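Local coordinates for superkiller protein 7 (Saccharomyces cerevisiae, PDB 4ZKE) that binds GTP through a translational GTPase-like domain and probably acts with the Ski complex and exosome in cytoplasmic mRNA decay, at residues L25-A30 with N152-I157. Numbering follows the deposited sequence.
With GTP (guanosine-5'-triphosphate), chain C.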
ATOM      1  N   LEU A  25      -4.497   7.119   4.178  1.00 40.26           N
ATOM      2  CA  LEU A  25      -4.788   6.378   5.404  1.00 39.99           C
ATOM      3  C   LEU A  25      -5.711   7.178   6.309  1.00 36.88           C
ATOM      4  O   LEU A  25      -5.735   8.403   6.253  1.00 38.83           O
ATOM      5  CB  LEU A  25      -3.493   6.052   6.153  1.00 42.85           C
ATOM      6  CG  LEU A  25      -2.480   5.189   5.408  1.00 42.56           C
ATOM      7  CD1 LEU A  25      -1.098   5.380   5.993  1.00 42.02           C
ATOM      8  CD2 LEU A  25      -2.890   3.725   5.466  1.00 41.83           C
ATOM      9  N   GLY A  26      -6.465   6.479   7.150  1.00 38.62           N
ATOM     10  CA  GLY A  26      -7.336   7.134   8.107  1.00 40.71           C
ATOM     11  C   GLY A  26      -8.506   6.269   8.528  1.00 42.61           C
ATOM     12  O   GLY A  26      -8.790   5.245   7.901  1.00 39.79           O
ATOM     13  N   ASP A  27      -9.183   6.686   9.597  1.00 43.77           N
ATOM     14  CA  ASP A  27     -10.357   5.976  10.097  1.00 44.82           C
ATOM     15  C   ASP A  27     -11.473   5.959   9.063  1.00 47.11           C
ATOM     16  O   ASP A  27     -11.423   6.689   8.073  1.00 46.88           O
ATOM     17  CB  ASP A  27     -10.876   6.622  11.380  1.00 40.19           C
ATOM     18  CG  ASP A  27      -9.839   6.663  12.475  1.00 45.01           C
ATOM     19  OD1 ASP A  27      -8.857   5.896  12.394  1.00 48.58           O
ATOM     20  OD2 ASP A  27     -10.008   7.461  13.420  1.00 46.89           O
ATOM     21  N   THR A  28     -12.485   5.129   9.300  1.00 47.17           N
ATOM     22  CA  THR A  28     -13.669   5.131   8.457  1.00 45.16           C
ATOM     23  C   THR A  28     -14.354   6.488   8.570  1.00 49.22           C
ATOM     24  O   THR A  28     -14.234   7.162   9.599  1.00 47.36           O
ATOM     25  CB  THR A  28     -14.660   4.008   8.845  1.00 45.78           C
ATOM     26  OG1 THR A  28     -15.712   3.937   7.876  1.00 47.23           O
ATOM     27  CG2 THR A  28     -15.262   4.252  10.229  1.00 41.87           C
ATOM     28  N   ASN A  29     -15.047   6.887   7.506  1.00 47.04           N
ATOM     29  CA  ASN A  29     -15.802   8.138   7.485  1.00 47.28           C
ATOM     30  C   ASN A  29     -14.904   9.379   7.467  1.00 45.60           C
ATOM     31  O   ASN A  29     -15.385  10.500   7.623  1.00 50.50           O
ATOM     32  CB  ASN A  29     -16.745   8.194   8.691  1.00 49.14           C
ATOM     33  CG  ASN A  29     -17.897   9.151   8.486  1.00 53.31           C
ATOM     34  OD1 ASN A  29     -18.710   8.974   7.579  1.00 58.10           O
ATOM     35  ND2 ASN A  29     -17.984  10.166   9.339  1.00 52.22           N
ATOM     36  N   ALA A  30     -13.606   9.182   7.264  1.00 44.04           N
ATOM     37  CA  ALA A  30     -12.659  10.296   7.246  1.00 45.54           C
ATOM     38  C   ALA A  30     -12.813  11.151   5.987  1.00 46.21           C
ATOM     39  O   ALA A  30     -12.594  12.364   6.025  1.00 43.04           O
ATOM     40  CB  ALA A  30     -11.235   9.777   7.358  1.00 46.03           C
ATOM     41  N   ASN A 152      -5.742   3.907  19.801  1.00 42.18           N
ATOM     42  CA  ASN A 152      -6.747   4.332  18.835  1.00 40.60           C
ATOM     43  C   ASN A 152      -6.225   4.089  17.423  1.00 40.05           C
ATOM     44  O   ASN A 152      -5.017   3.988  17.213  1.00 42.08           O
ATOM     45  CB  ASN A 152      -7.117   5.806  19.030  1.00 42.03           C
ATOM     46  CG  ASN A 152      -5.973   6.750  18.701  1.00 47.22           C
ATOM     47  OD1 ASN A 152      -5.591   6.903  17.538  1.00 43.28           O
ATOM     48  ND2 ASN A 152      -5.436   7.407  19.724  1.00 45.22           N
ATOM     49  N   GLN A 153      -7.130   3.990  16.457  1.00 42.29           N
ATOM     50  CA  GLN A 153      -6.756   3.557  15.113  1.00 42.43           C
ATOM     51  C   GLN A 153      -5.762   4.509  14.442  1.00 41.64           C
ATOM     52  O   GLN A 153      -4.915   4.076  13.664  1.00 40.90           O
ATOM     53  CB  GLN A 153      -8.002   3.403  14.244  1.00 40.03           C
ATOM     54  CG  GLN A 153      -7.716   2.834  12.861  1.00 41.90           C
ATOM     55  CD  GLN A 153      -8.973   2.569  12.060  1.00 43.82           C
ATOM     56  OE1 GLN A 153     -10.082   2.581  12.594  1.00 46.70           O
ATOM     57  NE2 GLN A 153      -8.805   2.324  10.767  1.00 44.22           N
ATOM     58  N   ILE A 154      -5.858   5.799  14.747  1.00 42.55           N
ATOM     59  CA  ILE A 154      -4.935   6.777  14.177  1.00 41.26           C
ATOM     60  C   ILE A 154      -3.509   6.550  14.693  1.00 42.57           C
ATOM     61  O   ILE A 154      -2.548   6.664  13.932  1.00 41.10           O
ATOM     62  CB  ILE A 154      -5.390   8.223  14.485  1.00 40.66           C
ATOM     63  CG1 ILE A 154      -6.699   8.519  13.748  1.00 45.14           C
ATOM     64  CG2 ILE A 154      -4.328   9.241  14.066  1.00 39.92           C
ATOM     65  CD1 ILE A 154      -7.370   9.819  14.155  1.00 45.41           C
ATOM     66  N   TYR A 155      -3.372   6.224  15.976  1.00 40.22           N
ATOM     67  CA  TYR A 155      -2.055   5.959  16.557  1.00 38.80           C
ATOM     68  C   TYR A 155      -1.480   4.641  16.053  1.00 39.51           C
ATOM     69  O   TYR A 155      -0.262   4.479  15.969  1.00 40.48           O
ATOM     70  CB  TYR A 155      -2.123   5.928  18.086  1.00 40.36           C
ATOM     71  CG  TYR A 155      -2.299   7.276  18.751  1.00 43.72           C
ATOM     72  CD1 TYR A 155      -2.408   8.441  18.005  1.00 44.37           C
ATOM     73  CD2 TYR A 155      -2.346   7.380  20.135  1.00 45.65           C
ATOM     74  CE1 TYR A 155      -2.568   9.670  18.617  1.00 43.34           C
ATOM     75  CE2 TYR A 155      -2.503   8.606  20.756  1.00 45.99           C
ATOM     76  CZ  TYR A 155      -2.613   9.746  19.991  1.00 45.53           C
ATOM     77  OH  TYR A 155      -2.776  10.968  20.600  1.00 45.92           O
ATOM     78  N   GLU A 156      -2.352   3.690  15.738  1.00 40.09           N
ATOM     79  CA  GLU A 156      -1.902   2.406  15.215  1.00 40.21           C
ATOM     80  C   GLU A 156      -1.244   2.599  13.849  1.00 41.07           C
ATOM     81  O   GLU A 156      -0.227   1.975  13.543  1.00 40.23           O
ATOM     82  CB  GLU A 156      -3.067   1.424  15.120  1.00 43.88           C
ATOM     83  CG  GLU A 156      -3.618   0.997  16.476  1.00 44.47           C
ATOM     84  CD  GLU A 156      -2.611   0.206  17.293  1.00 45.23           C
ATOM     85  OE1 GLU A 156      -1.915  -0.648  16.709  1.00 43.43           O
ATOM     86  OE2 GLU A 156      -2.509   0.444  18.516  1.00 49.19           O
ATOM     87  N   ILE A 157      -1.829   3.473  13.036  1.00 38.53           N
ATOM     88  CA  ILE A 157      -1.227   3.847  11.764  1.00 39.50           C
ATOM     89  C   ILE A 157       0.152   4.448  12.013  1.00 38.56           C
ATOM     90  O   ILE A 157       1.137   4.039  11.399  1.00 39.42           O
ATOM     91  CB  ILE A 157      -2.116   4.854  10.990  1.00 40.15           C
ATOM     92  CG1 ILE A 157      -3.420   4.176  10.563  1.00 40.72           C
ATOM     93  CG2 ILE A 157      -1.392   5.399   9.758  1.00 39.37           C
ATOM     94  CD1 ILE A 157      -4.475   5.130  10.048  1.00 41.62           C
TER
HETATM   95  PG  GTP C 802     -13.933   4.460   4.629  1.00 44.50           P
HETATM   96  O1G GTP C 802     -13.889   3.968   3.203  1.00 43.19           O
HETATM   97  O2G GTP C 802     -14.902   3.604   5.407  1.00 45.18           O
HETATM   98  O3G GTP C 802     -12.570   4.382   5.276  1.00 42.37           O
HETATM   99  O3B GTP C 802     -14.463   5.980   4.660  1.00 44.76           O
HETATM  100  PB  GTP C 802     -13.658   7.141   3.893  1.00 43.53           P
HETATM  101  O1B GTP C 802     -13.278   6.653   2.514  1.00 43.13           O
HETATM  102  O2B GTP C 802     -12.433   7.570   4.663  1.00 44.89           O
HETATM  103  O3A GTP C 802     -14.690   8.375   3.771  1.00 42.48           O
HETATM  104  PA  GTP C 802     -15.902   8.470   2.709  1.00 43.53           P
HETATM  105  O1A GTP C 802     -15.369   8.998   1.404  1.00 43.56           O
HETATM  106  O2A GTP C 802     -16.629   7.159   2.524  1.00 44.61           O
HETATM  107  O5' GTP C 802     -16.885   9.565   3.361  1.00 46.10           O
HETATM  108  C5' GTP C 802     -17.564   9.346   4.580  1.00 46.84           C
HETATM  109  C4' GTP C 802     -18.756  10.295   4.642  1.00 47.10           C
HETATM  110  O4' GTP C 802     -18.271  11.605   4.857  1.00 45.52           O
HETATM  111  C3' GTP C 802     -19.556  10.317   3.352  1.00 48.11           C
HETATM  112  O3' GTP C 802     -20.931  10.251   3.643  1.00 50.82           O
HETATM  113  C2' GTP C 802     -19.234  11.646   2.706  1.00 49.54           C
HETATM  114  O2' GTP C 802     -20.364  12.193   2.067  1.00 54.39           O
HETATM  115  C1' GTP C 802     -18.756  12.498   3.872  1.00 47.68           C
HETATM  116  N9  GTP C 802     -17.670  13.410   3.486  1.00 48.51           N
HETATM  117  C8  GTP C 802     -16.458  13.087   2.935  1.00 47.40           C
HETATM  118  N7  GTP C 802     -15.756  14.230   2.753  1.00 47.53           N
HETATM  119  C5  GTP C 802     -16.497  15.272   3.197  1.00 49.27           C
HETATM  120  C6  GTP C 802     -16.268  16.646   3.252  1.00 47.14           C
HETATM  121  O6  GTP C 802     -15.212  17.132   2.847  1.00 46.18           O
HETATM  122  N1  GTP C 802     -17.247  17.468   3.764  1.00 50.15           N
HETATM  123  C2  GTP C 802     -18.434  16.936   4.221  1.00 50.05           C
HETATM  124  N2  GTP C 802     -19.375  17.729   4.718  1.00 52.14           N
HETATM  125  N3  GTP C 802     -18.652  15.579   4.164  1.00 52.07           N
HETATM  126  C4  GTP C 802     -17.702  14.764   3.658  1.00 50.96           C
HETATM  127  O   HOH W   1     -12.345   3.712  11.756  1.00 47.86           O
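Leu25, Gly26 and Asp27 pack against Gln153, Ile154 and Ile157 in a mostly buried van der Waals contact with no direct hydrogen bond across it. It joins the probable P-loop of the GTP-binding domain, just after strand 18-25, to the N-terminal part of helix 153-161. At the strand end of the loop, Leu25 and Ile157 run past each other in opposite directions, with Leu25 CD1 3.8 Å from Ile157 CG2. Phe116 of helix 113-127 also touches Ile157. The other branch of Ile157 reaches the backbone, its CD1 lying 3.8 Å from Gly26 N. With the phi of Gly26 at 155°, a side chain would jam against the carbonyl oxygen of Leu25.

Asp27 lays its carboxylate over the helix start. Asp27 OD1 sits 3.2 Å from Gln153 CB. The side chain of Asp27 crosses that of Ile154 at about a right angle, with Asp27 OD2 3.5 Å from Ile154 CG1. Gln153 has CG anti to the backbone N (chi1 -175°) and continues extended, which carries its amide alongside Asp27 toward the loop. The carboxylate and amide planes are 42° apart. Gln153 OE1 accepts from a water at 2.7 Å, and that water accepts from Thr28 N at 2.8 Å. Gln153 NE2 donates to Gly111 O. With an alanine in place of Gln153, the water and the Gly111 carbonyl would probably lose their amide partner, and Asp27 OD1 would keep the beta carbon but lose the packing of CG and the amide.

Beyond Asp27, Thr28 OG1 donates to GTP O2G at 2.6 Å and Asn29 N donates to the bridging O3B. The chemistry thus implies an indirect polar link: one glutamine amide couples the helix, through a single water, to the backbone of a loop that grips the triphosphate.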